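Local coordinates for autophagy-related protein 9 (PDB 7D0I) that scrambles phospholipids between membrane leaflets as a homotrimer and supplies membrane for the growing autophagosome, at residues L452-F465 / F596-E610. The protein carries 1 engineered substitution. Sequence-based numbering, arbitrary orientation.
Sequences LSTRRYTPLALWTF and FCSLYSYRIVNLLWE. With LMN (Lauryl Maltose Neopentyl Glycol), chain H.
R455 lies between two tyrosines of 600-602. Its CB sits over one face of the Y600 ring, a CH-pi contact 3.8 Å from CB to the ring centroid. With CG anti to the carbonyl carbon (chi1 -61°) and a bend at chi3, the chain crosses Y600 at about a right angle and carries the guanidinium over a face of Y602, a cation-pi contact with CZ 4.4 Å from the Y602 centroid. NE of R455 also donates to O of Y600 at 3.2 Å, from above the carbonyl plane. The two strands 455-457 and 600-602 form a short antiparallel sheet. R456 N gives S601 O a 2.9 Å bond, R603 N bonds to T454 O where helix 603-624 begins, and T458 N reaches L599 O at 167°, nearly straight. The tight part lies around Y457: CD1 of Y600 rests over one face of its ring, the two planes 58° apart, and F596 CZ meets its edge. Helix 483-489 packs against this cluster, and the hydroxyls of Y457 and Y600 bond to S482 and S487. The contact loosens toward L452 and S453, which lie on the surface, S453 OG meeting only the edge of Y602. An alanine in place of R455 would probably leave the Y600 and Y602 ring faces without their shared partner and the Y600 carbonyl without its NE donor. Beside the sheet, R456 and R603 run alongside each other, NE of R456 3.3 Å from NH2 of R603, with T454 CG2 over a face of each guanidinium. E559 of the second subunit forms a salt bridge with R603 and a weak, long ion pair with R456. The arginine pair thus probably serves as the positive partner of this one carboxylate, held mainly by R603, tying the sheet to a neighbouring subunit, consistent with the homotrimer.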
loop_
_atom_site.group_PDB
_atom_site.type_symbol
_atom_site.label_atom_id
_atom_site.label_comp_id
_atom_site.label_asym_id
_atom_site.label_seq_id
_atom_site.Cartn_x
_atom_site.Cartn_y
_atom_site.Cartn_z
ATOM N N LEU A 452 -36.726 -23.916 -14.853
ATOM C CA LEU A 452 -37.710 -22.952 -15.326
ATOM C C LEU A 452 -37.472 -21.561 -14.769
ATOM O O LEU A 452 -37.849 -20.574 -15.407
ATOM C CB LEU A 452 -39.123 -23.412 -14.957
ATOM C CG LEU A 452 -40.312 -22.732 -15.644
ATOM C CD1 LEU A 452 -41.417 -23.741 -15.860
ATOM C CD2 LEU A 452 -40.830 -21.559 -14.831
ATOM N N SER A 453 -36.847 -21.461 -13.599
ATOM C CA SER A 453 -36.512 -20.181 -12.997
ATOM C C SER A 453 -35.124 -19.696 -13.379
ATOM O O SER A 453 -34.559 -18.847 -12.680
ATOM C CB SER A 453 -36.625 -20.271 -11.474
ATOM O OG SER A 453 -36.047 -19.131 -10.863
ATOM N N THR A 454 -34.548 -20.221 -14.457
ATOM C CA THR A 454 -33.260 -19.732 -14.920
ATOM C C THR A 454 -33.430 -18.325 -15.464
ATOM O O THR A 454 -34.161 -18.115 -16.435
ATOM C CB THR A 454 -32.689 -20.652 -15.989
ATOM O OG1 THR A 454 -32.234 -21.865 -15.378
ATOM C CG2 THR A 454 -31.530 -19.985 -16.684
ATOM N N ARG A 455 -32.769 -17.365 -14.838
ATOM C CA ARG A 455 -32.896 -15.972 -15.222
ATOM C C ARG A 455 -31.704 -15.540 -16.060
ATOM O O ARG A 455 -30.577 -15.994 -15.859
ATOM C CB ARG A 455 -33.026 -15.086 -13.988
ATOM C CG ARG A 455 -34.236 -15.403 -13.143
ATOM C CD ARG A 455 -34.203 -14.663 -11.825
ATOM N NE ARG A 455 -34.766 -13.326 -11.928
ATOM C CZ ARG A 455 -35.995 -13.014 -11.544
ATOM N NH1 ARG A 455 -36.773 -13.947 -11.029
ATOM N NH2 ARG A 455 -36.442 -11.778 -11.666
ATOM N N ARG A 456 -31.978 -14.660 -17.016
ATOM C CA ARG A 456 -30.983 -14.108 -17.914
ATOM C C ARG A 456 -31.304 -12.639 -18.129
ATOM O O ARG A 456 -32.420 -12.190 -17.867
ATOM C CB ARG A 456 -30.965 -14.850 -19.251
ATOM C CG ARG A 456 -30.537 -16.294 -19.165
ATOM C CD ARG A 456 -29.036 -16.418 -19.152
ATOM N NE ARG A 456 -28.592 -17.789 -18.947
ATOM C CZ ARG A 456 -28.270 -18.299 -17.763
ATOM N NH1 ARG A 456 -28.342 -17.550 -16.674
ATOM N NH2 ARG A 456 -27.875 -19.558 -17.670
ATOM N N TYR A 457 -30.320 -11.886 -18.606
ATOM C CA TYR A 457 -30.547 -10.484 -18.913
ATOM C C TYR A 457 -31.311 -10.352 -20.218
ATOM O O TYR A 457 -31.026 -11.050 -21.192
ATOM C CB TYR A 457 -29.228 -9.724 -19.015
ATOM C CG TYR A 457 -28.425 -9.683 -17.744
ATOM C CD1 TYR A 457 -28.822 -8.909 -16.673
ATOM C CD2 TYR A 457 -27.257 -10.397 -17.625
ATOM C CE1 TYR A 457 -28.088 -8.870 -15.520
ATOM C CE2 TYR A 457 -26.517 -10.358 -16.477
ATOM C CZ TYR A 457 -26.936 -9.596 -15.431
ATOM O OH TYR A 457 -26.192 -9.562 -14.288
ATOM N N THR A 458 -32.284 -9.452 -20.239
ATOM C CA THR A 458 -33.031 -9.202 -21.453
ATOM C C THR A 458 -32.121 -8.573 -22.503
ATOM O O THR A 458 -31.119 -7.948 -22.166
ATOM C CB THR A 458 -34.212 -8.288 -21.178
ATOM O OG1 THR A 458 -33.735 -7.005 -20.773
ATOM C CG2 THR A 458 -35.060 -8.855 -20.080
ATOM N N PRO A 459 -32.443 -8.738 -23.787
ATOM C CA PRO A 459 -31.607 -8.128 -24.829
ATOM C C PRO A 459 -31.458 -6.628 -24.705
ATOM O O PRO A 459 -30.472 -6.084 -25.201
ATOM C CB PRO A 459 -32.335 -8.510 -26.116
ATOM C CG PRO A 459 -32.980 -9.780 -25.786
ATOM C CD PRO A 459 -33.432 -9.656 -24.368
ATOM N N LEU A 460 -32.400 -5.941 -24.070
ATOM C CA LEU A 460 -32.240 -4.516 -23.829
ATOM C C LEU A 460 -31.357 -4.244 -22.625
ATOM O O LEU A 460 -30.740 -3.180 -22.546
ATOM C CB LEU A 460 -33.599 -3.862 -23.629
ATOM C CG LEU A 460 -33.597 -2.358 -23.417
ATOM C CD1 LEU A 460 -33.201 -1.657 -24.681
ATOM C CD2 LEU A 460 -34.955 -1.911 -22.962
ATOM N N ALA A 461 -31.285 -5.178 -21.683
ATOM C CA ALA A 461 -30.353 -5.031 -20.579
ATOM C C ALA A 461 -28.922 -5.227 -21.027
ATOM O O ALA A 461 -28.008 -4.724 -20.377
ATOM C CB ALA A 461 -30.675 -6.026 -19.476
ATOM N N LEU A 462 -28.703 -5.958 -22.110
ATOM C CA LEU A 462 -27.355 -6.182 -22.598
ATOM C C LEU A 462 -26.837 -5.043 -23.455
ATOM O O LEU A 462 -25.642 -5.004 -23.742
ATOM C CB LEU A 462 -27.294 -7.488 -23.380
ATOM C CG LEU A 462 -27.345 -8.748 -22.531
ATOM C CD1 LEU A 462 -27.033 -9.940 -23.378
ATOM C CD2 LEU A 462 -26.357 -8.633 -21.417
ATOM N N TRP A 463 -27.699 -4.129 -23.884
ATOM C CA TRP A 463 -27.257 -2.896 -24.516
ATOM C C TRP A 463 -27.213 -1.733 -23.546
ATOM O O TRP A 463 -26.597 -0.711 -23.855
ATOM C CB TRP A 463 -28.166 -2.537 -25.688
ATOM C CG TRP A 463 -27.871 -3.305 -26.918
ATOM C CD1 TRP A 463 -28.648 -4.250 -27.490
ATOM C CD2 TRP A 463 -26.701 -3.201 -27.733
ATOM N NE1 TRP A 463 -28.044 -4.743 -28.614
ATOM C CE2 TRP A 463 -26.844 -4.111 -28.783
ATOM C CE3 TRP A 463 -25.545 -2.422 -27.673
ATOM C CZ2 TRP A 463 -25.879 -4.265 -29.768
ATOM C CZ3 TRP A 463 -24.592 -2.581 -28.648
ATOM C CH2 TRP A 463 -24.763 -3.490 -29.679
ATOM N N THR A 464 -27.858 -1.867 -22.391
ATOM C CA THR A 464 -27.735 -0.880 -21.333
ATOM C C THR A 464 -26.437 -1.050 -20.564
ATOM O O THR A 464 -25.859 -0.065 -20.101
ATOM C CB THR A 464 -28.921 -0.990 -20.387
ATOM O OG1 THR A 464 -30.135 -0.866 -21.131
ATOM C CG2 THR A 464 -28.877 0.100 -19.372
ATOM N N PHE A 465 -25.965 -2.282 -20.430
ATOM C CA PHE A 465 -24.728 -2.542 -19.717
ATOM C C PHE A 465 -23.504 -2.341 -20.590
ATOM O O PHE A 465 -22.402 -2.188 -20.058
ATOM C CB PHE A 465 -24.713 -3.969 -19.178
ATOM C CG PHE A 465 -25.822 -4.278 -18.223
ATOM C CD1 PHE A 465 -26.558 -3.278 -17.634
ATOM C CD2 PHE A 465 -26.118 -5.581 -17.905
ATOM C CE1 PHE A 465 -27.570 -3.572 -16.766
ATOM C CE2 PHE A 465 -27.123 -5.872 -17.033
ATOM C CZ PHE A 465 -27.849 -4.870 -16.462
ATOM N N PHE A 596 -34.204 -4.018 -11.162
ATOM C CA PHE A 596 -33.187 -4.971 -11.572
ATOM C C PHE A 596 -33.795 -6.278 -12.051
ATOM O O PHE A 596 -33.206 -6.958 -12.888
ATOM C CB PHE A 596 -32.216 -5.242 -10.435
ATOM C CG PHE A 596 -31.100 -6.155 -10.817
ATOM C CD1 PHE A 596 -31.145 -7.493 -10.499
ATOM C CD2 PHE A 596 -30.015 -5.679 -11.516
ATOM C CE1 PHE A 596 -30.125 -8.328 -10.858
ATOM C CE2 PHE A 596 -28.998 -6.514 -11.875
ATOM C CZ PHE A 596 -29.050 -7.836 -11.545
ATOM N N CYS A 597 -34.961 -6.651 -11.538
ATOM C CA CYS A 597 -35.632 -7.827 -12.063
ATOM C C CYS A 597 -36.385 -7.535 -13.348
ATOM O O CYS A 597 -36.763 -8.472 -14.055
ATOM C CB CYS A 597 -36.582 -8.408 -11.020
ATOM S SG CYS A 597 -35.783 -9.507 -9.842
ATOM N N SER A 598 -36.625 -6.263 -13.660
ATOM C CA SER A 598 -37.029 -5.932 -15.020
ATOM C C SER A 598 -35.865 -6.082 -15.989
ATOM O O SER A 598 -36.073 -6.408 -17.161
ATOM C CB SER A 598 -37.574 -4.513 -15.091
ATOM O OG SER A 598 -36.515 -3.583 -15.191
ATOM N N LEU A 599 -34.638 -5.843 -15.523
ATOM C CA LEU A 599 -33.464 -6.056 -16.368
ATOM C C LEU A 599 -33.042 -7.517 -16.432
ATOM O O LEU A 599 -32.514 -7.956 -17.452
ATOM C CB LEU A 599 -32.287 -5.231 -15.861
ATOM C CG LEU A 599 -32.366 -3.716 -15.967
ATOM C CD1 LEU A 599 -31.411 -3.110 -14.986
ATOM C CD2 LEU A 599 -32.018 -3.288 -17.364
ATOM N N TYR A 600 -33.257 -8.273 -15.365
ATOM C CA TYR A 600 -32.767 -9.640 -15.204
ATOM C C TYR A 600 -33.984 -10.543 -15.080
ATOM O O TYR A 600 -34.433 -10.835 -13.973
ATOM C CB TYR A 600 -31.882 -9.694 -13.986
ATOM C CG TYR A 600 -31.309 -11.023 -13.586
ATOM C CD1 TYR A 600 -30.278 -11.595 -14.294
ATOM C CD2 TYR A 600 -31.742 -11.661 -12.448
ATOM C CE1 TYR A 600 -29.733 -12.784 -13.909
ATOM C CE2 TYR A 600 -31.203 -12.848 -12.058
ATOM C CZ TYR A 600 -30.201 -13.407 -12.791
ATOM O OH TYR A 600 -29.661 -14.602 -12.402
ATOM N N SER A 601 -34.515 -10.990 -16.210
ATOM C CA SER A 601 -35.821 -11.626 -16.252
ATOM C C SER A 601 -35.680 -13.137 -16.312
ATOM O O SER A 601 -34.583 -13.687 -16.289
ATOM C CB SER A 601 -36.624 -11.121 -17.447
ATOM O OG SER A 601 -36.921 -9.745 -17.324
ATOM N N TYR A 602 -36.816 -13.819 -16.384
ATOM C CA TYR A 602 -36.822 -15.252 -16.611
ATOM C C TYR A 602 -36.538 -15.545 -18.073
ATOM O O TYR A 602 -36.894 -14.769 -18.960
ATOM C CB TYR A 602 -38.166 -15.862 -16.227
ATOM C CG TYR A 602 -38.465 -15.841 -14.753
ATOM C CD1 TYR A 602 -37.816 -16.697 -13.886
ATOM C CD2 TYR A 602 -39.419 -14.983 -14.236
ATOM C CE1 TYR A 602 -38.090 -16.685 -12.548
ATOM C CE2 TYR A 602 -39.699 -14.964 -12.896
ATOM C CZ TYR A 602 -39.033 -15.818 -12.056
ATOM O OH TYR A 602 -39.309 -15.805 -10.713
ATOM N N ARG A 603 -35.901 -16.683 -18.329
ATOM C CA ARG A 603 -35.575 -17.022 -19.706
ATOM C C ARG A 603 -36.827 -17.283 -20.531
ATOM O O ARG A 603 -36.860 -16.969 -21.725
ATOM C CB ARG A 603 -34.647 -18.229 -19.738
ATOM C CG ARG A 603 -34.304 -18.695 -21.125
ATOM C CD ARG A 603 -33.534 -19.989 -21.078
ATOM N NE ARG A 603 -32.148 -19.790 -20.685
ATOM C CZ ARG A 603 -31.292 -20.776 -20.457
ATOM N NH1 ARG A 603 -31.688 -22.036 -20.575
ATOM N NH2 ARG A 603 -30.045 -20.509 -20.105
ATOM N N ILE A 604 -37.874 -17.831 -19.918
ATOM C CA ILE A 604 -39.100 -18.102 -20.659
ATOM C C ILE A 604 -39.814 -16.801 -21.003
ATOM O O ILE A 604 -40.395 -16.663 -22.085
ATOM C CB ILE A 604 -39.999 -19.061 -19.859
ATOM C CG1 ILE A 604 -41.303 -19.317 -20.604
ATOM C CG2 ILE A 604 -40.265 -18.521 -18.472
ATOM C CD1 ILE A 604 -41.111 -20.026 -21.921
ATOM N N VAL A 605 -39.771 -15.822 -20.100
ATOM C CA VAL A 605 -40.317 -14.507 -20.413
ATOM C C VAL A 605 -39.518 -13.862 -21.534
ATOM O O VAL A 605 -40.079 -13.204 -22.421
ATOM C CB VAL A 605 -40.337 -13.627 -19.154
ATOM C CG1 VAL A 605 -40.820 -12.246 -19.495
ATOM C CG2 VAL A 605 -41.219 -14.248 -18.106
ATOM N N ASN A 606 -38.198 -14.041 -21.516
ATOM C CA ASN A 606 -37.373 -13.534 -22.602
ATOM C C ASN A 606 -37.759 -14.175 -23.926
ATOM O O ASN A 606 -37.747 -13.510 -24.961
ATOM C CB ASN A 606 -35.898 -13.775 -22.308
ATOM C CG ASN A 606 -35.391 -12.942 -21.166
ATOM O OD1 ASN A 606 -36.085 -12.062 -20.673
ATOM N ND2 ASN A 606 -34.168 -13.208 -20.742
ATOM N N LEU A 607 -38.102 -15.463 -23.918
ATOM C CA LEU A 607 -38.533 -16.111 -25.154
ATOM C C LEU A 607 -39.862 -15.551 -25.634
ATOM O O LEU A 607 -40.034 -15.254 -26.824
ATOM C CB LEU A 607 -38.639 -17.619 -24.956
ATOM C CG LEU A 607 -37.352 -18.378 -24.657
ATOM C CD1 LEU A 607 -37.652 -19.844 -24.422
ATOM C CD2 LEU A 607 -36.369 -18.204 -25.793
ATOM N N LEU A 608 -40.827 -15.422 -24.724
ATOM C CA LEU A 608 -42.116 -14.855 -25.102
ATOM C C LEU A 608 -41.948 -13.469 -25.705
ATOM O O LEU A 608 -42.600 -13.130 -26.698
ATOM C CB LEU A 608 -43.050 -14.799 -23.898
ATOM C CG LEU A 608 -43.488 -16.138 -23.310
ATOM C CD1 LEU A 608 -44.413 -15.913 -22.133
ATOM C CD2 LEU A 608 -44.162 -16.983 -24.371
ATOM N N TRP A 609 -41.061 -12.657 -25.133
ATOM C CA TRP A 609 -40.876 -11.316 -25.663
ATOM C C TRP A 609 -40.047 -11.294 -26.937
ATOM O O TRP A 609 -40.286 -10.453 -27.799
ATOM C CB TRP A 609 -40.246 -10.415 -24.610
ATOM C CG TRP A 609 -41.242 -9.911 -23.642
ATOM C CD1 TRP A 609 -41.348 -10.243 -22.330
ATOM C CD2 TRP A 609 -42.298 -8.988 -23.910
ATOM N NE1 TRP A 609 -42.399 -9.574 -21.758
ATOM C CE2 TRP A 609 -42.997 -8.796 -22.710
ATOM C CE3 TRP A 609 -42.714 -8.300 -25.052
ATOM C CZ2 TRP A 609 -44.091 -7.948 -22.618
ATOM C CZ3 TRP A 609 -43.797 -7.463 -24.957
ATOM C CH2 TRP A 609 -44.475 -7.293 -23.750
ATOM N N GLU A 610 -39.084 -12.201 -27.092
ATOM C CA GLU A 610 -38.348 -12.290 -28.343
ATOM C C GLU A 610 -39.220 -12.804 -29.472
ATOM O O GLU A 610 -38.848 -12.662 -30.639
ATOM C CB GLU A 610 -37.133 -13.202 -28.184
ATOM C CG GLU A 610 -35.986 -12.908 -29.134
ATOM C CD GLU A 610 -35.046 -11.835 -28.607
ATOM O OE1 GLU A 610 -33.914 -11.721 -29.119
ATOM O OE2 GLU A 610 -35.437 -11.106 -27.672
HETATM C C1 LMN H . -29.772 -14.743 -34.735
HETATM O O1 LMN H . -28.976 -14.993 -35.743
HETATM C C2 LMN H . -29.061 -15.043 -33.393
HETATM O O2 LMN H . -28.064 -14.043 -33.188
HETATM C C3 LMN H . -29.967 -15.056 -32.195
HETATM O O3 LMN H . -29.226 -15.736 -31.123
HETATM C C4 LMN H . -31.262 -15.738 -32.376
HETATM O O4 LMN H . -32.198 -15.312 -31.288
HETATM C C5 LMN H . -31.910 -15.409 -33.672
HETATM O O5 LMN H . -31.007 -15.666 -34.808
HETATM C C6 LMN H . -33.172 -16.249 -33.868
HETATM O O6 LMN H . -33.693 -15.996 -35.154
HETATM C CAA LMN H . -36.956 -20.549 -42.579
HETATM C CAB LMN H . -28.626 -13.352 -48.799
HETATM O OAI LMN H . -32.702 -20.038 -28.618
HETATM O OAJ LMN H . -19.096 -15.272 -34.136
HETATM O OAL LMN H . -27.524 -18.179 -33.603
HETATM O OAN LMN H . -22.185 -15.832 -35.249
HETATM O OAP LMN H . -23.888 -16.866 -37.104
HETATM O OAQ LMN H . -32.913 -18.001 -26.573
HETATM O OAR LMN H . -18.767 -18.450 -31.492
HETATM O OAS LMN H . -31.011 -15.956 -26.722
HETATM O OAT LMN H . -20.997 -19.374 -30.088
HETATM O OAU LMN H . -31.959 -14.110 -29.022
HETATM O OAV LMN H . -23.414 -19.069 -32.008
HETATM C CAW LMN H . -36.114 -20.317 -41.304
HETATM C CAX LMN H . -28.531 -13.342 -47.257
HETATM C CAY LMN H . -36.526 -18.968 -40.661
HETATM C CAZ LMN H . -28.747 -14.780 -46.725
HETATM C CBA LMN H . -35.457 -18.488 -39.639
HETATM C CBB LMN H . -28.675 -14.774 -45.172
HETATM C CBC LMN H . -34.118 -19.266 -39.823
HETATM C CBD LMN H . -27.232 -14.405 -44.721
HETATM C CBE LMN H . -33.338 -19.279 -38.475
HETATM C CBF LMN H . -26.904 -15.172 -43.405
HETATM C CBG LMN H . -33.323 -17.843 -37.871
HETATM C CBH LMN H . -27.102 -14.234 -42.176
HETATM C CBI LMN H . -32.149 -17.040 -38.520
HETATM C CBJ LMN H . -28.246 -14.813 -41.282
HETATM C CBK LMN H . -30.785 -17.711 -38.130
HETATM C CBL LMN H . -27.996 -14.399 -39.788
HETATM C CBM LMN H . -33.165 -19.125 -29.584
HETATM C CBN LMN H . -19.572 -15.698 -32.877
HETATM C CBP LMN H . -26.121 -18.080 -33.492
HETATM C CBQ LMN H . -29.620 -17.010 -38.915
HETATM C CBR LMN H . -28.812 -14.607 -38.454
HETATM C CBS LMN H . -29.316 -16.189 -36.465
HETATM C CBT LMN H . -27.233 -16.630 -37.933
HETATM O OBV LMN H . -26.328 -15.575 -37.568
HETATM O OBX LMN H . -26.223 -16.844 -35.573
HETATM O OBY LMN H . -33.504 -16.756 -29.973
HETATM O OBZ LMN H . -21.504 -17.033 -33.488
HETATM O OCB LMN H . -23.750 -16.483 -32.780
HETATM C CCC LMN H . -33.470 -17.807 -28.928
HETATM C CCD LMN H . -20.113 -17.097 -32.985
HETATM C CCF LMN H . -25.659 -16.843 -34.201
HETATM C CCH LMN H . -23.636 -15.682 -35.052
HETATM C CCJ LMN H . -25.776 -15.649 -36.284
HETATM C CCL LMN H . -24.265 -15.672 -36.402
HETATM C CCM LMN H . -28.744 -16.107 -37.951
HETATM C CCN LMN H . -32.415 -17.537 -27.844
HETATM C CCO LMN H . -20.030 -17.771 -31.611
HETATM C CCQ LMN H . -24.125 -16.762 -34.178
HETATM C CCR LMN H . -32.156 -16.204 -30.231
HETATM C CCS LMN H . -22.465 -16.857 -32.373
HETATM C CCT LMN H . -32.073 -16.097 -27.721
HETATM C CCU LMN H . -21.141 -18.741 -31.402
HETATM C CCV LMN H . -31.588 -15.500 -28.991
HETATM C CCW LMN H . -22.483 -18.105 -31.480
#